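PDB 6IK4: elastinolytic metalloprotease, which probably cleaves peptide bonds as a zinc-dependent endopeptidase of the M23 family, with elastin and bacterial peptidoglycan as its likely substrates. Local coordinates for residues W15-A20 against L33-G38; S44-V49 against G98-S103; G55-F60 against L83-G88; S61-R66 against L108-Q113; Y140-G145 against F156-N161. All blocks are in the same frame, centred on the assembly; numbering follows the deposited sequence. Where two conformers were deposited one is given.

Overall arrangement
Contact 1 lies nearest the chain centre. It pairs two strands of the large antiparallel sheet and supplies a zinc ligand. Contact 2 joins the same sheet further along, and the two touch where Tyr100 OH hydrogen-bonds Asn37 N. Contacts 3 and 4 are surface contacts that share the hairpin of strands 55-61 and 64-68. Contact 3 relies on two hydrogen bonds, contact 4 on a disulfide and a gripped carboxylate. Contact 5 belongs to a separate four-stranded sheet and is the one with a salt-bridge network. Its Phe156 and Phe158 pack on contact 1. Contacts 3 and 5 lie on opposite sides of the chain centre, their own centres about 29 Å apart.

Contact 1: W15-A20 against L33-G38; sequences WYSGGA and LDFNNG. With ZN (zinc ion), chain B.
Trp15 turns one face of its indole to Asn37. CB of Asn37 stands over the five-membered ring, 3.4 Å from its centroid and almost on the ring normal, in a CH-pi contact. The Asn37 amide is tilted 60° from the indole plane and does not stack on it. The six-membered ring has its own partner: CE3 of Trp15 is 3.9 Å from CB of Phe35, which sits at the indole edge. These two side chains cross at about a right angle. With an alanine in place of Trp15, the Asn37 methylene would probably lose the face it rests on, and a gap would open beside Phe35 and Trp9.

Phe35 and Ser17 form an antiparallel non-hydrogen-bonded pair. Ser17 has its OG anti to the backbone N (chi1 -180°), which brings OG 3.4 Å from CE1 of Phe35 while it donates to Gly18 O. The backbones are joined by Tyr16 N to Asn36 O at 2.8 Å, by the return bond from Asn36 N, and by Gly18 N to Asp34 O at 3.1 Å. A water bridges Gly19 O and Asp34 N. OD1 of Asp34 binds the zinc ion at 2.0 Å, together with His21 and His120.

Trp9 stacks on Trp15 and meets Phe35 edge-to-face. Strand 14-17 has strand 171-172 as another neighbour, and strand 32-36 also pairs with strand 119-125, which brings in His120.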
# COMPACT_ATOMS: atom_id res chain seq x y z
N TRP A 15 -3.03 -11.22 1.86
CA TRP A 15 -2.62 -10.41 3.00
C TRP A 15 -3.88 -9.81 3.61
O TRP A 15 -5.01 -10.17 3.22
CB TRP A 15 -1.64 -9.31 2.59
CG TRP A 15 -0.25 -9.74 2.18
CD1 TRP A 15 0.17 -10.98 1.80
CD2 TRP A 15 0.89 -8.88 2.09
NE1 TRP A 15 1.52 -10.94 1.47
CE2 TRP A 15 1.98 -9.66 1.65
CE3 TRP A 15 1.10 -7.52 2.34
CZ2 TRP A 15 3.25 -9.13 1.45
CZ3 TRP A 15 2.36 -6.98 2.14
CH2 TRP A 15 3.43 -7.80 1.71
N TYR A 16 -3.69 -8.89 4.56
CA TYR A 16 -4.78 -8.19 5.22
C TYR A 16 -4.65 -6.69 4.99
O TYR A 16 -3.54 -6.16 4.94
CB TYR A 16 -4.79 -8.43 6.73
CG TYR A 16 -4.84 -9.87 7.13
CD1 TYR A 16 -6.06 -10.54 7.25
CD2 TYR A 16 -3.68 -10.57 7.41
CE1 TYR A 16 -6.11 -11.88 7.63
CE2 TYR A 16 -3.72 -11.91 7.81
CZ TYR A 16 -4.93 -12.55 7.91
OH TYR A 16 -4.97 -13.87 8.30
N SER A 17 -5.79 -6.01 4.89
CA SER A 17 -5.82 -4.56 4.78
C SER A 17 -6.67 -3.97 5.89
O SER A 17 -7.69 -4.54 6.27
CB SER A 17 -6.38 -4.11 3.42
OG SER A 17 -6.39 -2.68 3.33
N GLY A 18 -6.25 -2.80 6.37
CA GLY A 18 -7.10 -1.95 7.18
C GLY A 18 -7.94 -1.03 6.31
O GLY A 18 -7.97 -1.15 5.08
N GLY A 19 -8.65 -0.11 6.98
CA GLY A 19 -9.48 0.83 6.26
C GLY A 19 -8.69 1.94 5.59
O GLY A 19 -7.55 2.24 5.95
N ALA A 20 -9.34 2.58 4.62
CA ALA A 20 -8.71 3.67 3.89
C ALA A 20 -8.51 4.88 4.80
O ALA A 20 -9.35 5.18 5.65
CB ALA A 20 -9.54 4.05 2.67
N LEU A 33 -3.76 2.72 2.37
CA LEU A 33 -4.15 1.47 3.03
C LEU A 33 -2.93 0.91 3.74
O LEU A 33 -1.81 1.04 3.24
CB LEU A 33 -4.67 0.44 2.01
CG LEU A 33 -5.96 0.81 1.28
CD1 LEU A 33 -6.09 -0.00 -0.01
CD2 LEU A 33 -7.18 0.58 2.19
N ASP A 34 -3.14 0.29 4.90
CA ASP A 34 -2.08 -0.42 5.60
C ASP A 34 -2.24 -1.92 5.34
O ASP A 34 -3.28 -2.50 5.66
CB ASP A 34 -2.11 -0.12 7.10
CG ASP A 34 -1.84 1.34 7.39
OD1 ASP A 34 -1.21 2.00 6.55
OD2 ASP A 34 -2.24 1.84 8.46
N PHE A 35 -1.23 -2.54 4.72
CA PHE A 35 -1.23 -3.96 4.38
C PHE A 35 -0.25 -4.72 5.26
O PHE A 35 0.87 -4.25 5.51
CB PHE A 35 -0.80 -4.21 2.93
CG PHE A 35 -1.73 -3.65 1.89
CD1 PHE A 35 -3.10 -3.83 1.97
CD2 PHE A 35 -1.21 -2.97 0.81
CE1 PHE A 35 -3.94 -3.35 1.00
CE2 PHE A 35 -2.04 -2.46 -0.17
CZ PHE A 35 -3.40 -2.65 -0.09
N ASN A 36 -0.63 -5.93 5.69
CA ASN A 36 0.34 -6.81 6.34
C ASN A 36 -0.07 -8.26 6.11
O ASN A 36 -1.25 -8.55 5.89
CB ASN A 36 0.47 -6.50 7.84
CG ASN A 36 -0.63 -7.15 8.68
OD1 ASN A 36 -0.47 -8.26 9.19
ND2 ASN A 36 -1.76 -6.45 8.85
N ASN A 37 0.91 -9.17 6.14
CA ASN A 37 0.60 -10.57 5.86
C ASN A 37 0.43 -11.41 7.12
O ASN A 37 0.40 -12.64 7.02
CB ASN A 37 1.68 -11.19 4.96
CG ASN A 37 2.95 -11.55 5.72
OD1 ASN A 37 3.24 -11.01 6.79
ND2 ASN A 37 3.74 -12.45 5.13
N GLY A 38 0.33 -10.78 8.29
CA GLY A 38 0.12 -11.55 9.50
C GLY A 38 1.35 -12.25 10.04
O GLY A 38 1.21 -13.23 10.79
ZN ZN B . -1.22 3.99 6.91
O HOH W 1 -5.36 0.70 6.71

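Contact 2: S44-V49 against G98-S103; sequences SNTPWV and GRYANS
Arg99 runs its side chain between Trp48 and Thr46, and nearly every atom of it meets something. CB lies 3.4 Å from the carbonyl O of Pro47. CG sits over the face of the Trp48 indole, 3.5 Å from the centroid of the five-membered ring, in a CH-pi contact. CD stays over the same indole, 3.7 Å from CE2 of Trp48. There the chain bends (chi3 57°), and the guanidinium leaves the indole and turns to Thr46. NE makes a weak hydrogen bond to Thr46 O. NH2 of Arg99 donates to OG1 of Thr46 at 3.0 Å, with OG1 tilted 24° from the guanidinium plane. The same OG1 donates to Tyr100 O at 2.8 Å, a relay from side chain to backbone. A leucine in place of Arg99 would probably leave OG1 and O of Thr46 without these donors.

Beside this, Asn102 ND2 donates to Ser44 O at 3.0 Å. CD of Pro47 rests over the Tyr100 ring, 3.3 Å from CZ, while Tyr100 OH is hydrogen-bonded to Asn37 N. Val49 N reaches Gly98 O at 2.8 Å.

Strand 48-50 pairs antiparallel with strand 96-100 in the large sheet of the M23 fold. Strand 73-81, with the predicted active-site residue His79, lies on the other side of strand 96-100. The chain then enters helix 104-107 just after Ser103, its N-cap.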
# COMPACT_ATOMS: atom_id res chain seq x y z
N SER A 44 9.58 -9.97 13.78
CA SER A 44 9.11 -11.13 13.04
C SER A 44 9.65 -11.11 11.62
O SER A 44 10.33 -10.18 11.18
CB SER A 44 7.58 -11.19 13.06
OG SER A 44 7.01 -10.11 12.34
N ASN A 45 9.36 -12.18 10.88
CA ASN A 45 9.89 -12.38 9.53
C ASN A 45 8.95 -11.68 8.54
O ASN A 45 8.10 -12.29 7.89
CB ASN A 45 10.03 -13.87 9.26
CG ASN A 45 10.46 -14.17 7.84
OD1 ASN A 45 11.34 -13.52 7.28
ND2 ASN A 45 9.83 -15.19 7.25
N THR A 46 9.12 -10.36 8.42
CA THR A 46 8.22 -9.57 7.57
C THR A 46 8.49 -9.82 6.09
O THR A 46 9.63 -10.09 5.69
CB THR A 46 8.37 -8.08 7.88
OG1 THR A 46 9.76 -7.71 7.84
CG2 THR A 46 7.79 -7.75 9.25
N PRO A 47 7.46 -9.74 5.25
CA PRO A 47 7.60 -10.14 3.84
C PRO A 47 8.18 -9.04 2.97
O PRO A 47 8.26 -7.87 3.36
CB PRO A 47 6.16 -10.46 3.42
CG PRO A 47 5.36 -9.47 4.24
CD PRO A 47 6.05 -9.46 5.59
N TRP A 48 8.54 -9.43 1.75
CA TRP A 48 8.88 -8.47 0.71
C TRP A 48 7.61 -7.94 0.07
O TRP A 48 6.59 -8.64 -0.01
CB TRP A 48 9.78 -9.12 -0.35
CG TRP A 48 11.12 -9.54 0.23
CD1 TRP A 48 11.39 -10.69 0.91
CD2 TRP A 48 12.34 -8.79 0.20
NE1 TRP A 48 12.71 -10.70 1.31
CE2 TRP A 48 13.32 -9.55 0.88
CE3 TRP A 48 12.71 -7.55 -0.34
CZ2 TRP A 48 14.64 -9.12 1.04
CZ3 TRP A 48 14.03 -7.11 -0.18
CH2 TRP A 48 14.97 -7.90 0.50
N VAL A 49 7.68 -6.68 -0.38
CA VAL A 49 6.55 -5.96 -0.96
C VAL A 49 6.81 -5.81 -2.45
O VAL A 49 7.90 -5.39 -2.85
CB VAL A 49 6.37 -4.58 -0.30
CG1 VAL A 49 5.18 -3.83 -0.88
CG2 VAL A 49 6.20 -4.72 1.22
N GLY A 98 11.52 -4.13 -1.58
CA GLY A 98 12.04 -4.08 -0.24
C GLY A 98 11.11 -4.88 0.65
O GLY A 98 10.15 -5.49 0.19
N ARG A 99 11.42 -4.89 1.94
CA ARG A 99 10.52 -5.46 2.94
C ARG A 99 9.81 -4.34 3.67
O ARG A 99 10.30 -3.21 3.71
CB ARG A 99 11.29 -6.33 3.95
CG ARG A 99 11.93 -7.57 3.37
CD ARG A 99 12.87 -8.26 4.36
NE ARG A 99 12.21 -8.63 5.61
CZ ARG A 99 12.84 -9.15 6.67
NH1 ARG A 99 14.15 -9.38 6.62
NH2 ARG A 99 12.17 -9.46 7.77
N TYR A 100 8.65 -4.62 4.25
CA TYR A 100 8.19 -3.67 5.24
C TYR A 100 8.90 -3.99 6.54
O TYR A 100 9.22 -5.15 6.81
CB TYR A 100 6.66 -3.60 5.41
CG TYR A 100 5.83 -4.80 5.84
CD1 TYR A 100 5.83 -5.25 7.16
CD2 TYR A 100 4.96 -5.40 4.94
CE1 TYR A 100 5.02 -6.32 7.55
CE2 TYR A 100 4.15 -6.46 5.32
CZ TYR A 100 4.18 -6.91 6.62
OH TYR A 100 3.37 -7.97 6.98
N ALA A 101 9.23 -2.94 7.29
CA ALA A 101 10.22 -3.04 8.35
C ALA A 101 9.72 -3.90 9.50
O ALA A 101 8.57 -3.79 9.93
CB ALA A 101 10.56 -1.65 8.86
N ASN A 102 10.60 -4.77 10.00
CA ASN A 102 10.31 -5.55 11.20
C ASN A 102 10.90 -4.91 12.46
O ASN A 102 10.83 -5.51 13.53
CB ASN A 102 10.81 -6.99 11.03
CG ASN A 102 12.31 -7.15 11.32
OD1 ASN A 102 13.08 -6.19 11.30
ND2 ASN A 102 12.72 -8.38 11.58
N SER A 103 11.44 -3.70 12.35
CA SER A 103 11.92 -2.98 13.52
C SER A 103 11.26 -1.61 13.59
O SER A 103 11.04 -0.95 12.57
CB SER A 103 13.45 -2.85 13.53
OG SER A 103 13.89 -1.80 12.71

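Contact 3: G55-F60 against L83-G88; sequences GVITRF and LQYNNG
Arg59 N donates to OD1 of Asn87 at 2.7 Å, the shorter of the two hydrogen bonds here. The bond is nearly straight (164° at the hydrogen), though the donor lies 25° from the plane of the amide carbonyl. The contact carries an antiparallel strand pairing on into a loop: strand 55-61 pairs with strand 90-91, and residues 83-88, which precede that strand, continue along the same edge. Gly88 N makes the second bond, to Ile57 O at 3.0 Å. Beyond it the Asn87 side chain, and no longer the loop backbone, receives the next inward N-H. The CG of Asn87 is anti to its carbonyl carbon (chi1 -73°), a turn that brings OD1 back to the strand. OD1 of Asn87 also passes 3.3 Å from CA of Thr58.

The apolar part lies on the side of Ile57, which is buried and packs on Ile65, Val67 and Val91. The two branches of Ile57 take different partners. CG1 meets CB of Tyr85 at 3.8 Å, and the side chains cross at a slant. At the rim, Val56 CG1 touches CA of Gly88, also at 3.8 Å. The other Ile57 branch points at the loop backbone, with CG2 3.4 Å from the carbonyl O of Asn86.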
# COMPACT_ATOMS: atom_id res chain seq x y z
N GLY A 55 7.08 1.52 -13.34
CA GLY A 55 7.37 2.93 -13.37
C GLY A 55 8.78 3.24 -12.88
O GLY A 55 9.62 2.36 -12.74
N VAL A 56 9.00 4.54 -12.64
CA VAL A 56 10.29 5.08 -12.24
C VAL A 56 10.31 5.26 -10.73
O VAL A 56 9.33 5.72 -10.13
CB VAL A 56 10.57 6.43 -12.95
CG1 VAL A 56 11.96 6.94 -12.61
CG2 VAL A 56 10.43 6.25 -14.46
N ILE A 57 11.45 4.92 -10.11
CA ILE A 57 11.60 4.94 -8.66
C ILE A 57 11.98 6.33 -8.18
O ILE A 57 12.83 7.00 -8.78
CB ILE A 57 12.67 3.91 -8.23
CG1 ILE A 57 12.19 2.48 -8.49
CG2 ILE A 57 13.11 4.15 -6.77
CD1 ILE A 57 11.11 2.01 -7.52
N THR A 58 11.37 6.75 -7.07
CA THR A 58 11.90 7.82 -6.23
C THR A 58 12.13 7.22 -4.85
O THR A 58 11.20 6.65 -4.27
CB THR A 58 10.95 9.01 -6.15
OG1 THR A 58 10.62 9.47 -7.46
CG2 THR A 58 11.59 10.15 -5.35
N ARG A 59 13.36 7.33 -4.33
CA ARG A 59 13.70 6.83 -3.00
C ARG A 59 13.88 8.03 -2.08
O ARG A 59 14.85 8.77 -2.21
CB ARG A 59 14.96 5.96 -3.01
CG ARG A 59 15.42 5.50 -1.62
CD ARG A 59 16.81 4.87 -1.65
NE ARG A 59 17.34 4.58 -0.32
CZ ARG A 59 17.86 5.48 0.51
NH1 ARG A 59 17.91 6.76 0.16
NH2 ARG A 59 18.32 5.12 1.70
N PHE A 60 12.94 8.22 -1.15
CA PHE A 60 13.00 9.40 -0.29
C PHE A 60 13.91 9.19 0.91
O PHE A 60 14.49 10.15 1.42
CB PHE A 60 11.59 9.79 0.17
CG PHE A 60 10.70 10.26 -0.94
CD1 PHE A 60 10.84 11.52 -1.48
CD2 PHE A 60 9.70 9.43 -1.46
CE1 PHE A 60 10.03 11.96 -2.51
CE2 PHE A 60 8.88 9.87 -2.48
CZ PHE A 60 9.04 11.14 -3.01
N LEU A 83 15.52 -1.61 1.03
CA LEU A 83 15.09 -1.10 -0.27
C LEU A 83 16.09 -1.49 -1.35
O LEU A 83 17.30 -1.48 -1.13
CB LEU A 83 14.91 0.42 -0.22
CG LEU A 83 13.72 0.96 0.58
CD1 LEU A 83 13.64 2.47 0.48
CD2 LEU A 83 12.40 0.30 0.12
N GLN A 84 15.58 -1.82 -2.54
CA GLN A 84 16.37 -2.47 -3.58
C GLN A 84 16.70 -1.54 -4.74
O GLN A 84 17.44 -1.96 -5.65
CB GLN A 84 15.64 -3.71 -4.11
CG GLN A 84 15.45 -4.80 -3.06
CD GLN A 84 16.76 -5.40 -2.63
OE1 GLN A 84 17.52 -5.92 -3.46
NE2 GLN A 84 17.04 -5.35 -1.33
N TYR A 85 16.18 -0.32 -4.75
CA TYR A 85 16.28 0.56 -5.91
C TYR A 85 16.58 1.98 -5.46
O TYR A 85 16.34 2.37 -4.32
CB TYR A 85 15.00 0.50 -6.76
CG TYR A 85 14.84 -0.89 -7.33
CD1 TYR A 85 15.56 -1.27 -8.46
CD2 TYR A 85 14.04 -1.84 -6.72
CE1 TYR A 85 15.47 -2.55 -8.97
CE2 TYR A 85 13.93 -3.12 -7.23
CZ TYR A 85 14.65 -3.47 -8.35
OH TYR A 85 14.57 -4.75 -8.87
N ASN A 86 17.12 2.75 -6.40
CA ASN A 86 17.51 4.14 -6.20
C ASN A 86 16.80 5.03 -7.21
O ASN A 86 16.20 4.54 -8.17
CB ASN A 86 19.03 4.30 -6.34
CG ASN A 86 19.77 3.73 -5.16
OD1 ASN A 86 19.79 4.31 -4.09
ND2 ASN A 86 20.41 2.57 -5.36
N ASN A 87 16.88 6.34 -6.97
CA ASN A 87 16.23 7.33 -7.83
C ASN A 87 16.53 7.06 -9.30
O ASN A 87 17.67 6.80 -9.67
CB ASN A 87 16.70 8.74 -7.47
CG ASN A 87 16.12 9.25 -6.17
OD1 ASN A 87 15.03 8.87 -5.77
ND2 ASN A 87 16.86 10.13 -5.50
N GLY A 88 15.49 7.11 -10.13
CA GLY A 88 15.65 6.94 -11.56
C GLY A 88 15.61 5.52 -12.06
O GLY A 88 15.48 5.31 -13.27

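Contact 4: S61-R66 against L108-Q113; sequences SSCNIR and LCEGGQ
A disulfide ties the tip of a beta hairpin to the loop that follows helix 104-107. The hairpin is formed by strands 55-61 and 64-68, with a type I turn from Ser61 to Asn64. SG of Cys63 is bonded to SG of Cys109 at 2.0 Å. The disulfide has a chi3 of -89°, close to the preferred right-angled twist, so the link looks relaxed. Both sulfur atoms stand between the backbone N and the carbonyl carbon of their own residue (chi1 68° at Cys63), and this turns them toward each other.

Glu110, next in the chain, adds a polar grip on the hairpin. Its OE2 accepts two hydrogen bonds. Ser61 OG donates to OE2 at 2.6 Å, on the anti side of the carboxylate. Asn64 ND2 donates to the same oxygen at 3.0 Å, from above the carboxylate plane, although OE2 lies in the plane of the Asn64 amide. The amide's other end, OD1, is hydrogen-bonded to ND2 of Asn76. Ser61 OG also accepts from Cys63 N at 3.3 Å, closing an ST turn. Two donors would probably help to keep the carboxylate ionised and fix its rotation.

Tyr78 OH, from strand 73-81, is hydrogen-bonded to Glu110 N and Gly111 O. The arrangement is a cross-linked hairpin tip beside the M23 active site: the Cys63 side chain is about 6 Å from that of His79, predicted to be catalytic.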
# COMPACT_ATOMS: atom_id res chain seq x y z
N SER A 61 14.05 7.95 1.35
CA SER A 61 14.79 7.61 2.56
C SER A 61 14.93 6.10 2.57
O SER A 61 14.45 5.42 1.66
CB SER A 61 14.08 8.11 3.81
OG SER A 61 12.88 7.37 4.00
N SER A 62 15.56 5.57 3.62
CA SER A 62 15.68 4.12 3.68
C SER A 62 14.35 3.42 3.96
O SER A 62 14.30 2.19 3.88
CB SER A 62 16.70 3.72 4.76
OG SER A 62 16.14 3.90 6.05
N CYS A 63 13.29 4.15 4.29
CA CYS A 63 12.02 3.52 4.65
C CYS A 63 10.86 4.02 3.78
O CYS A 63 9.69 3.82 4.14
CB CYS A 63 11.71 3.73 6.13
SG CYS A 63 11.34 5.43 6.65
N ASN A 64 11.14 4.64 2.63
CA ASN A 64 10.11 5.37 1.90
C ASN A 64 10.48 5.41 0.43
O ASN A 64 11.47 6.05 0.04
CB ASN A 64 9.96 6.77 2.48
CG ASN A 64 8.82 7.55 1.85
OD1 ASN A 64 7.98 6.99 1.14
ND2 ASN A 64 8.77 8.85 2.12
N ILE A 65 9.70 4.72 -0.41
CA ILE A 65 10.01 4.59 -1.83
C ILE A 65 8.72 4.73 -2.63
O ILE A 65 7.63 4.42 -2.13
CB ILE A 65 10.71 3.24 -2.12
CG1 ILE A 65 11.37 3.25 -3.50
CG2 ILE A 65 9.73 2.08 -1.99
CD1 ILE A 65 12.17 1.99 -3.78
N ARG A 66 8.85 5.20 -3.87
CA ARG A 66 7.70 5.46 -4.73
C ARG A 66 7.95 4.94 -6.14
O ARG A 66 9.09 4.99 -6.63
CB ARG A 66 7.39 6.98 -4.77
CG ARG A 66 6.19 7.38 -5.62
CD ARG A 66 6.00 8.88 -5.63
NE ARG A 66 5.77 9.44 -4.30
CZ ARG A 66 5.51 10.73 -4.07
NH1 ARG A 66 5.43 11.58 -5.08
NH2 ARG A 66 5.32 11.16 -2.83
N LEU A 108 9.76 3.87 11.22
CA LEU A 108 9.42 5.27 11.42
C LEU A 108 10.61 6.18 11.13
O LEU A 108 10.80 7.20 11.79
CB LEU A 108 8.88 5.49 12.83
CG LEU A 108 7.63 4.65 13.13
CD1 LEU A 108 7.12 4.91 14.53
CD2 LEU A 108 6.55 4.93 12.09
N CYS A 109 11.43 5.82 10.14
CA CYS A 109 12.64 6.58 9.87
C CYS A 109 12.35 8.01 9.42
O CYS A 109 13.24 8.86 9.51
CB CYS A 109 13.50 5.84 8.83
SG CYS A 109 13.19 6.20 7.08
N GLU A 110 11.13 8.30 8.96
CA GLU A 110 10.74 9.68 8.64
C GLU A 110 9.60 10.16 9.52
O GLU A 110 8.91 11.12 9.17
CB GLU A 110 10.35 9.82 7.17
CG GLU A 110 11.49 9.72 6.19
CD GLU A 110 11.05 10.11 4.79
OE1 GLU A 110 10.58 11.25 4.61
OE2 GLU A 110 11.16 9.28 3.87
N GLY A 111 9.37 9.52 10.66
CA GLY A 111 8.29 9.92 11.53
C GLY A 111 7.06 9.06 11.33
O GLY A 111 7.06 8.06 10.60
N GLY A 112 5.99 9.45 12.01
CA GLY A 112 4.74 8.73 11.98
C GLY A 112 4.53 7.89 13.22
O GLY A 112 5.26 7.97 14.21
N GLN A 113 3.50 7.06 13.16
CA GLN A 113 3.20 6.13 14.23
C GLN A 113 2.88 4.76 13.65
O GLN A 113 2.43 4.66 12.50
CB GLN A 113 2.04 6.62 15.11
CG GLN A 113 0.92 7.30 14.35
CD GLN A 113 -0.22 7.74 15.26
OE1 GLN A 113 -1.28 7.11 15.28
NE2 GLN A 113 -0.00 8.81 16.02

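Contact 5: Y140-G145 against F156-N161; sequences YRIDVG and FYFERN
Arg141 reaches across this antiparallel pair to Glu159 and Tyr157. Its NH2 makes a long salt bridge to Glu159 OE1 at 3.4 Å, the hydrogen bond in it weak. NH2 also hydrogen-bonds weakly to Tyr157 OH, the guanidinium nearly perpendicular to that ring. Along its own strand, NH1 and NH2 of Arg141 both hold OD2 of Asp143, NH1 at 3.0 Å, in a second salt bridge. A water joins Arg141 NE to Glu159 OE2, and Asn134 takes a further bond from NH1.

The aromatic contacts are of two kinds. The Arg160 guanidinium lies flat on the Tyr140 ring, the centres 4.1 Å apart and the planes at 21°. Arg160 bends at chi3 (71°) to get there. Arg160 NH1 donates to Ser138 O, and Tyr140 OH is hydrogen-bonded to Tyr172 O. CB of Asp143 makes a CH-pi contact over the Tyr157 ring, 3.7 Å from its centroid.

The apolar face has Ile142 CG1 beside Phe158 CD2 at 4.0 Å. Four backbone bonds join the strands.

These are the inner strands of a four-stranded sheet, between strands 136-137 and 163-165. Phe156 and Phe158 pack against Leu33 of strand 32-36 in the larger sheet.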
# COMPACT_ATOMS: atom_id res chain seq x y z
N TYR A 140 -10.40 -5.51 -7.81
CA TYR A 140 -11.29 -5.07 -6.73
C TYR A 140 -11.61 -3.59 -6.88
O TYR A 140 -10.70 -2.78 -7.06
CB TYR A 140 -10.65 -5.25 -5.37
CG TYR A 140 -10.46 -6.66 -4.89
CD1 TYR A 140 -11.46 -7.30 -4.18
CD2 TYR A 140 -9.26 -7.32 -5.09
CE1 TYR A 140 -11.29 -8.59 -3.70
CE2 TYR A 140 -9.07 -8.61 -4.62
CZ TYR A 140 -10.09 -9.24 -3.93
OH TYR A 140 -9.90 -10.52 -3.47
N ARG A 141 -12.87 -3.22 -6.72
CA ARG A 141 -13.19 -1.81 -6.51
C ARG A 141 -13.00 -1.49 -5.04
O ARG A 141 -13.46 -2.24 -4.18
CB ARG A 141 -14.63 -1.50 -6.92
CG ARG A 141 -15.00 -0.01 -6.78
CD ARG A 141 -16.45 0.26 -7.17
NE ARG A 141 -17.36 -0.32 -6.18
CZ ARG A 141 -17.72 0.27 -5.05
NH1 ARG A 141 -17.26 1.49 -4.73
NH2 ARG A 141 -18.54 -0.35 -4.23
N ILE A 142 -12.31 -0.39 -4.74
CA ILE A 142 -12.12 0.06 -3.36
C ILE A 142 -13.26 1.01 -3.00
O ILE A 142 -13.50 2.00 -3.71
CB ILE A 142 -10.76 0.75 -3.18
CG1 ILE A 142 -9.62 -0.19 -3.58
CG2 ILE A 142 -10.60 1.26 -1.73
CD1 ILE A 142 -8.27 0.52 -3.73
N ASP A 143 -13.95 0.72 -1.92
CA ASP A 143 -14.99 1.60 -1.41
C ASP A 143 -14.51 2.16 -0.08
O ASP A 143 -14.37 1.40 0.88
CB ASP A 143 -16.32 0.86 -1.25
CG ASP A 143 -17.48 1.81 -1.05
OD1 ASP A 143 -17.51 2.51 -0.02
OD2 ASP A 143 -18.35 1.88 -1.95
N VAL A 144 -14.26 3.46 -0.01
CA VAL A 144 -13.72 4.02 1.23
C VAL A 144 -14.84 4.22 2.26
O VAL A 144 -16.02 4.30 1.93
CB VAL A 144 -12.95 5.33 0.98
CG1 VAL A 144 -11.84 5.12 -0.06
CG2 VAL A 144 -13.91 6.49 0.60
N GLY A 145 -14.44 4.29 3.53
CA GLY A 145 -15.38 4.47 4.62
C GLY A 145 -15.66 5.93 4.88
O GLY A 145 -15.39 6.81 4.06
N PHE A 156 -16.57 0.52 4.37
CA PHE A 156 -15.29 0.26 3.73
C PHE A 156 -15.22 -1.19 3.30
O PHE A 156 -15.47 -2.08 4.12
CB PHE A 156 -14.10 0.56 4.65
CG PHE A 156 -12.79 0.10 4.07
CD1 PHE A 156 -12.16 0.86 3.09
CD2 PHE A 156 -12.24 -1.12 4.43
CE1 PHE A 156 -10.97 0.43 2.51
CE2 PHE A 156 -11.05 -1.57 3.86
CZ PHE A 156 -10.42 -0.79 2.90
N TYR A 157 -14.83 -1.43 2.04
CA TYR A 157 -14.62 -2.80 1.58
C TYR A 157 -13.93 -2.79 0.22
O TYR A 157 -13.82 -1.75 -0.45
CB TYR A 157 -15.93 -3.58 1.50
CG TYR A 157 -16.99 -2.87 0.69
CD1 TYR A 157 -17.10 -3.06 -0.68
CD2 TYR A 157 -17.90 -2.01 1.30
CE1 TYR A 157 -18.08 -2.40 -1.44
CE2 TYR A 157 -18.89 -1.35 0.56
CZ TYR A 157 -18.97 -1.56 -0.81
OH TYR A 157 -19.94 -0.91 -1.53
N PHE A 158 -13.44 -3.97 -0.17
CA PHE A 158 -13.00 -4.28 -1.51
C PHE A 158 -14.06 -5.15 -2.17
O PHE A 158 -14.52 -6.12 -1.56
CB PHE A 158 -11.67 -5.03 -1.49
CG PHE A 158 -10.57 -4.32 -0.77
CD1 PHE A 158 -10.44 -4.41 0.61
CD2 PHE A 158 -9.63 -3.58 -1.48
CE1 PHE A 158 -9.41 -3.76 1.27
CE2 PHE A 158 -8.60 -2.92 -0.82
CZ PHE A 158 -8.48 -3.03 0.55
N GLU A 159 -14.43 -4.85 -3.41
CA GLU A 159 -15.51 -5.58 -4.07
C GLU A 159 -15.02 -6.17 -5.38
O GLU A 159 -14.50 -5.45 -6.24
CB GLU A 159 -16.72 -4.66 -4.30
CG GLU A 159 -17.98 -5.40 -4.66
CD GLU A 159 -19.00 -4.51 -5.33
OE1 GLU A 159 -19.47 -3.54 -4.70
OE2 GLU A 159 -19.32 -4.77 -6.51
N ARG A 160 -15.18 -7.48 -5.54
CA ARG A 160 -14.84 -8.17 -6.78
C ARG A 160 -15.85 -9.30 -7.00
O ARG A 160 -16.25 -9.96 -6.04
CB ARG A 160 -13.40 -8.72 -6.73
CG ARG A 160 -12.85 -9.21 -8.07
CD ARG A 160 -11.31 -9.44 -8.01
NE ARG A 160 -10.97 -10.60 -7.19
CZ ARG A 160 -9.72 -11.04 -7.00
NH1 ARG A 160 -8.70 -10.40 -7.55
NH2 ARG A 160 -9.50 -12.11 -6.24
N ASN A 161 -16.29 -9.47 -8.24
CA ASN A 161 -17.31 -10.48 -8.55
C ASN A 161 -18.58 -10.28 -7.73
O ASN A 161 -19.28 -11.24 -7.41
CB ASN A 161 -16.76 -11.89 -8.36
CG ASN A 161 -15.65 -12.21 -9.35
OD1 ASN A 161 -15.75 -11.88 -10.53
ND2 ASN A 161 -14.58 -12.83 -8.86
O HOH W 2 -18.74 -2.44 -7.63